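Local coordinates for dipeptide Epimerase (Enterococcus faecalis V583, PDB 3JW7), which belongs to the mandelate racemase/muconate lactonizing enzyme family of the enolase superfamily and holds a magnesium ion in its barrel domain, at residues L186-N191 and Y209-V214; T235-D240 and G256-I261. One frame throughout, in Å; residues are numbered along the deposited sequence.

Contact 1: L186-N191 and Y209-V214; sequences LRLDAN and YQIELV. With MG (magnesium ion), chain L; TYR (tyrosine), chain J.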
# COMPACT_ATOMS: atom_id res chain seq x y z
N LEU A 186 -1.35 13.45 -12.59
CA LEU A 186 -2.10 12.24 -12.88
C LEU A 186 -1.18 11.04 -13.07
O LEU A 186 -0.29 11.06 -13.92
CB LEU A 186 -2.95 12.42 -14.15
CG LEU A 186 -3.96 13.57 -14.19
CD1 LEU A 186 -4.63 13.60 -15.56
CD2 LEU A 186 -5.00 13.39 -13.09
N ARG A 187 -1.37 10.02 -12.25
CA ARG A 187 -0.58 8.80 -12.37
C ARG A 187 -1.60 7.74 -12.77
O ARG A 187 -2.75 7.78 -12.34
CB ARG A 187 0.12 8.46 -11.05
CG ARG A 187 -0.77 8.40 -9.82
CD ARG A 187 0.04 8.21 -8.53
NE ARG A 187 1.06 9.25 -8.35
CZ ARG A 187 1.43 9.74 -7.17
NH1 ARG A 187 0.87 9.30 -6.05
NH2 ARG A 187 2.37 10.67 -7.10
N LEU A 188 -1.18 6.82 -13.64
CA LEU A 188 -2.07 5.77 -14.14
C LEU A 188 -1.71 4.42 -13.56
O LEU A 188 -0.55 4.18 -13.23
CB LEU A 188 -1.98 5.67 -15.66
CG LEU A 188 -2.06 6.95 -16.49
CD1 LEU A 188 -2.03 6.58 -17.96
CD2 LEU A 188 -3.33 7.73 -16.16
N ASP A 189 -2.69 3.53 -13.48
CA ASP A 189 -2.46 2.18 -12.97
C ASP A 189 -3.33 1.23 -13.78
O ASP A 189 -4.55 1.26 -13.68
CB ASP A 189 -2.85 2.10 -11.49
CG ASP A 189 -2.43 0.79 -10.85
OD1 ASP A 189 -2.17 -0.18 -11.59
OD2 ASP A 189 -2.37 0.74 -9.60
N ALA A 190 -2.68 0.39 -14.58
CA ALA A 190 -3.37 -0.56 -15.44
C ALA A 190 -3.59 -1.93 -14.80
O ALA A 190 -4.27 -2.78 -15.37
CB ALA A 190 -2.60 -0.73 -16.74
N ASN A 191 -3.02 -2.13 -13.62
CA ASN A 191 -3.13 -3.40 -12.90
C ASN A 191 -2.96 -4.64 -13.79
O ASN A 191 -3.82 -5.52 -13.84
CB ASN A 191 -4.47 -3.47 -12.14
CG ASN A 191 -4.45 -2.65 -10.85
OD1 ASN A 191 -5.16 -1.65 -10.73
ND2 ASN A 191 -3.63 -3.07 -9.89
N TYR A 209 -0.56 14.60 -22.56
CA TYR A 209 -1.47 14.72 -21.44
C TYR A 209 -0.73 14.77 -20.10
O TYR A 209 -1.34 14.73 -19.04
CB TYR A 209 -2.49 13.58 -21.49
CG TYR A 209 -3.40 13.73 -22.68
CD1 TYR A 209 -4.55 14.52 -22.62
CD2 TYR A 209 -3.07 13.15 -23.91
CE1 TYR A 209 -5.34 14.73 -23.75
CE2 TYR A 209 -3.85 13.37 -25.04
CZ TYR A 209 -4.99 14.16 -24.95
OH TYR A 209 -5.75 14.37 -26.08
N GLN A 210 0.60 14.87 -20.18
CA GLN A 210 1.45 14.99 -19.01
C GLN A 210 1.19 13.93 -17.93
O GLN A 210 0.77 14.26 -16.82
CB GLN A 210 1.27 16.40 -18.43
CG GLN A 210 2.16 16.76 -17.25
CD GLN A 210 1.91 18.17 -16.76
OE1 GLN A 210 2.17 19.14 -17.47
NE2 GLN A 210 1.39 18.30 -15.54
N ILE A 211 1.46 12.67 -18.25
CA ILE A 211 1.27 11.58 -17.31
C ILE A 211 2.47 11.50 -16.37
O ILE A 211 3.61 11.43 -16.83
CB ILE A 211 1.13 10.23 -18.05
CG1 ILE A 211 -0.02 10.32 -19.06
CG2 ILE A 211 0.88 9.10 -17.06
CD1 ILE A 211 -1.36 10.60 -18.43
N GLU A 212 2.23 11.50 -15.06
CA GLU A 212 3.34 11.43 -14.11
C GLU A 212 4.07 10.09 -14.17
O GLU A 212 5.30 10.04 -14.24
CB GLU A 212 2.85 11.67 -12.69
CG GLU A 212 3.94 11.44 -11.65
CD GLU A 212 3.41 11.32 -10.24
OE1 GLU A 212 2.31 10.75 -10.07
OE2 GLU A 212 4.09 11.78 -9.31
N LEU A 213 3.30 9.01 -14.15
CA LEU A 213 3.88 7.68 -14.19
C LEU A 213 2.78 6.68 -14.50
O LEU A 213 1.60 7.03 -14.46
CB LEU A 213 4.53 7.34 -12.84
CG LEU A 213 3.62 7.27 -11.59
CD1 LEU A 213 2.88 5.93 -11.54
CD2 LEU A 213 4.48 7.42 -10.34
N VAL A 214 3.19 5.46 -14.82
CA VAL A 214 2.25 4.39 -15.09
C VAL A 214 2.65 3.19 -14.24
O VAL A 214 3.80 2.75 -14.28
CB VAL A 214 2.26 3.97 -16.57
CG1 VAL A 214 1.25 2.85 -16.79
CG2 VAL A 214 1.92 5.17 -17.46
MG MG L . -0.98 -0.56 -8.27
N TYR J . -4.49 -0.61 -4.32
CA TYR J . -4.02 -1.60 -5.28
C TYR J . -2.98 -1.03 -6.25
O TYR J . -2.18 -0.17 -5.82
CB TYR J . -5.20 -2.18 -6.06
CG TYR J . -6.22 -2.93 -5.21
CD1 TYR J . -7.58 -2.77 -5.43
CD2 TYR J . -5.81 -3.83 -4.22
CE1 TYR J . -8.53 -3.49 -4.69
CE2 TYR J . -6.76 -4.56 -3.47
CZ TYR J . -8.12 -4.38 -3.72
OH TYR J . -9.07 -5.10 -3.03
OXT TYR J . -2.97 -1.46 -7.42
O HOH W 1 0.70 14.62 -14.07
O HOH W 2 -0.51 -1.84 -10.28

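Contact 2: T235-D240 and G256-I261; sequences TTIMAD and GTVDVI. With MG (magnesium ion), chain L; TYR (tyrosine), chain J.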
# COMPACT_ATOMS: atom_id res chain seq x y z
N THR A 235 8.24 8.06 -20.07
CA THR A 235 7.34 8.08 -18.92
C THR A 235 7.84 7.13 -17.83
O THR A 235 8.34 6.05 -18.11
CB THR A 235 5.91 7.67 -19.33
OG1 THR A 235 5.40 8.61 -20.28
CG2 THR A 235 4.99 7.65 -18.12
N THR A 236 7.71 7.56 -16.59
CA THR A 236 8.14 6.75 -15.45
C THR A 236 7.26 5.51 -15.31
O THR A 236 6.04 5.62 -15.32
CB THR A 236 8.08 7.58 -14.16
OG1 THR A 236 8.97 8.70 -14.28
CG2 THR A 236 8.46 6.74 -12.96
N ILE A 237 7.88 4.34 -15.19
CA ILE A 237 7.16 3.08 -15.03
C ILE A 237 7.38 2.55 -13.61
O ILE A 237 8.51 2.47 -13.13
CB ILE A 237 7.64 2.02 -16.06
CG1 ILE A 237 7.40 2.53 -17.48
CG2 ILE A 237 6.90 0.70 -15.86
CD1 ILE A 237 5.97 2.96 -17.75
N MET A 238 6.28 2.20 -12.94
CA MET A 238 6.35 1.69 -11.57
C MET A 238 5.92 0.24 -11.48
O MET A 238 4.94 -0.18 -12.12
CB MET A 238 5.44 2.52 -10.65
CG MET A 238 5.49 2.11 -9.18
SD MET A 238 4.33 3.02 -8.15
CE MET A 238 5.07 4.64 -8.14
N ALA A 239 6.66 -0.54 -10.71
CA ALA A 239 6.30 -1.94 -10.53
C ALA A 239 5.45 -2.02 -9.28
O ALA A 239 5.70 -1.31 -8.30
CB ALA A 239 7.55 -2.80 -10.35
N ASP A 240 4.42 -2.86 -9.31
CA ASP A 240 3.58 -3.07 -8.15
C ASP A 240 3.47 -4.57 -7.92
O ASP A 240 4.23 -5.14 -7.15
CB ASP A 240 2.19 -2.46 -8.32
CG ASP A 240 1.31 -2.68 -7.11
OD1 ASP A 240 1.80 -3.23 -6.09
OD2 ASP A 240 0.12 -2.31 -7.16
N GLY A 256 17.02 -3.90 -14.02
CA GLY A 256 16.67 -2.56 -14.47
C GLY A 256 15.27 -2.56 -15.07
O GLY A 256 14.98 -1.84 -16.03
N THR A 257 14.40 -3.37 -14.48
CA THR A 257 13.03 -3.54 -14.93
C THR A 257 12.12 -2.33 -14.92
O THR A 257 11.34 -2.12 -15.85
CB THR A 257 12.36 -4.66 -14.11
OG1 THR A 257 13.24 -5.79 -14.07
CG2 THR A 257 11.03 -5.07 -14.75
N VAL A 258 12.19 -1.53 -13.85
CA VAL A 258 11.33 -0.36 -13.71
C VAL A 258 12.07 0.85 -13.16
O VAL A 258 13.26 0.77 -12.81
CB VAL A 258 10.15 -0.68 -12.76
CG1 VAL A 258 9.25 -1.76 -13.38
CG2 VAL A 258 10.69 -1.16 -11.42
N ASP A 259 11.36 1.98 -13.07
CA ASP A 259 11.92 3.24 -12.58
C ASP A 259 11.59 3.51 -11.11
O ASP A 259 12.37 4.16 -10.40
CB ASP A 259 11.39 4.41 -13.40
CG ASP A 259 11.70 4.28 -14.88
OD1 ASP A 259 12.89 4.16 -15.23
OD2 ASP A 259 10.75 4.32 -15.68
N VAL A 260 10.42 3.04 -10.67
CA VAL A 260 9.96 3.25 -9.30
C VAL A 260 9.26 1.98 -8.83
O VAL A 260 8.80 1.18 -9.65
CB VAL A 260 8.96 4.44 -9.23
CG1 VAL A 260 8.36 4.56 -7.84
CG2 VAL A 260 9.68 5.74 -9.59
N ILE A 261 9.16 1.79 -7.52
CA ILE A 261 8.52 0.61 -6.99
C ILE A 261 7.47 0.93 -5.92
O ILE A 261 7.70 1.75 -5.03
CB ILE A 261 9.56 -0.37 -6.40
CG1 ILE A 261 10.34 -1.04 -7.53
CG2 ILE A 261 8.86 -1.43 -5.52
CD1 ILE A 261 11.49 -1.94 -7.07
MG MG L . -0.98 -0.56 -8.27
N TYR J . -4.49 -0.61 -4.32
CA TYR J . -4.02 -1.60 -5.28
C TYR J . -2.98 -1.03 -6.25
O TYR J . -2.18 -0.17 -5.82
CB TYR J . -5.20 -2.18 -6.06
CG TYR J . -6.22 -2.93 -5.21
CD1 TYR J . -7.58 -2.77 -5.43
CD2 TYR J . -5.81 -3.83 -4.22
CE1 TYR J . -8.53 -3.49 -4.69
CE2 TYR J . -6.76 -4.56 -3.47
CZ TYR J . -8.12 -4.38 -3.72
OH TYR J . -9.07 -5.10 -3.03
OXT TYR J . -2.97 -1.46 -7.42
O HOH W 2 -0.51 -1.84 -10.28

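Contact 1: L186-N191 and Y209-V214
Strands 185-189 and 211-215 are parallel neighbours in the TIM-type barrel of the enolase-like C-terminal domain, joined through helix 196-205 as a beta-alpha-beta crossover. Leu188 N donates to Leu213 O at 2.9 Å, almost straight at 175°. One step earlier Glu212 N donates to Leu186 O. Water 1 extends the ladder, bridging Leu186 N and Gln210 O. The side chains of Arg187 and Glu212 extend in the same direction, alongside each other. The arginine offers its NE side. NE meets Glu212 OE1 at 2.6 Å, and NH2 reaches Glu212 OE2 at 3.0 Å, with a more bent bond from NH2 back to OE1. The two flat groups are nearly coplanar, 17° apart. With CG over the backbone (chi1 53°) and a bend at chi3, the NE edge is turned to the carboxylate. Arg187 CB packs against Leu213 CG. Leu188 points to the other face, where its CG meets Ile211 CG2 at 3.7 Å, the two side chains nearly perpendicular. Beyond the paired region, Asp189 OD2 binds the magnesium ion at 2.3 Å, and its OD1 accepts from Asn191 N in an Asx turn. Asp132 also pairs with Arg187, and Arg316 with Glu212. The two-nitrogen grip fixes the rotation of the guanidinium, and the surrounding charges probably favour an ionised Glu212.

Contact 2: T235-D240 and G256-I261
Met238 and Val260 lie on the same face of the sheet, and their side chains cross at a slant. Met238 CG is anti to the backbone N (chi1 -177°). The chain stays extended to the sulfur and then bends at chi3, which brings CE back over the valine. Met238 CE comes within 3.3 Å of Val260 CG1, a close approach for two methyls, so its exact value is doubtful. The other branch, Val260 CG2, meets Thr236 CG2 at 3.7 Å, again methyl to methyl. Ala239 turns to the opposite face. Its CB rests against both methyls of Val258, CG1 at 3.6 Å and CG2 slightly farther, and Ile261 CG1 lies more loosely beside it.

The two segments lie on adjacent parallel strands of the barrel, 236-239 and 260-263, with Val258 and Asp259 in the approach to the second. Helix 246-255 links the strands in a beta-alpha-beta unit. Ala239 N donates to Val260 O at 2.9 Å. Ile237 O takes two N-H groups, from Asp259 N in the carbonyl plane and from Val260 N at 3.2 Å, tilted 23° from it. The Asp259 side chain returns a bond: OD2 accepts from Ile237 N at 2.9 Å through the anti lone pair, at an N-H...O angle of 167°. Ile237 is thus held at both its N-H and its C=O. Leu252 of helix 246-255 packs on Ala239 and Ile261. Just past the strand, Asp240 OD2 binds the magnesium ion at 2.3 Å, while its OD1 forms salt bridges with Lys264 and Lys267.

Contacts 1 and 2 lie in one barrel sheet, with centres about 12 Å apart. Strands 211-215 and 236-239 are neighbours there, so the two contacts meet directly. Val214 O and Met238 N are 2.9 Å apart, and Val214 N and Thr236 O also 2.9 Å, both probable hydrogen bonds. Leu213 CD2 also packs on Met238 CE at 3.6 Å. Each contact sends one aspartate to the metal site: Asp189 from 186-191 and Asp240 from 235-240. Glu215, next after segment 209-214, joins them on the magnesium ion. Water 2 and OXT of the bound tyrosine are ligands too. Asn191 of contact 1 additionally donates from ND2 to that OXT at 3.0 Å.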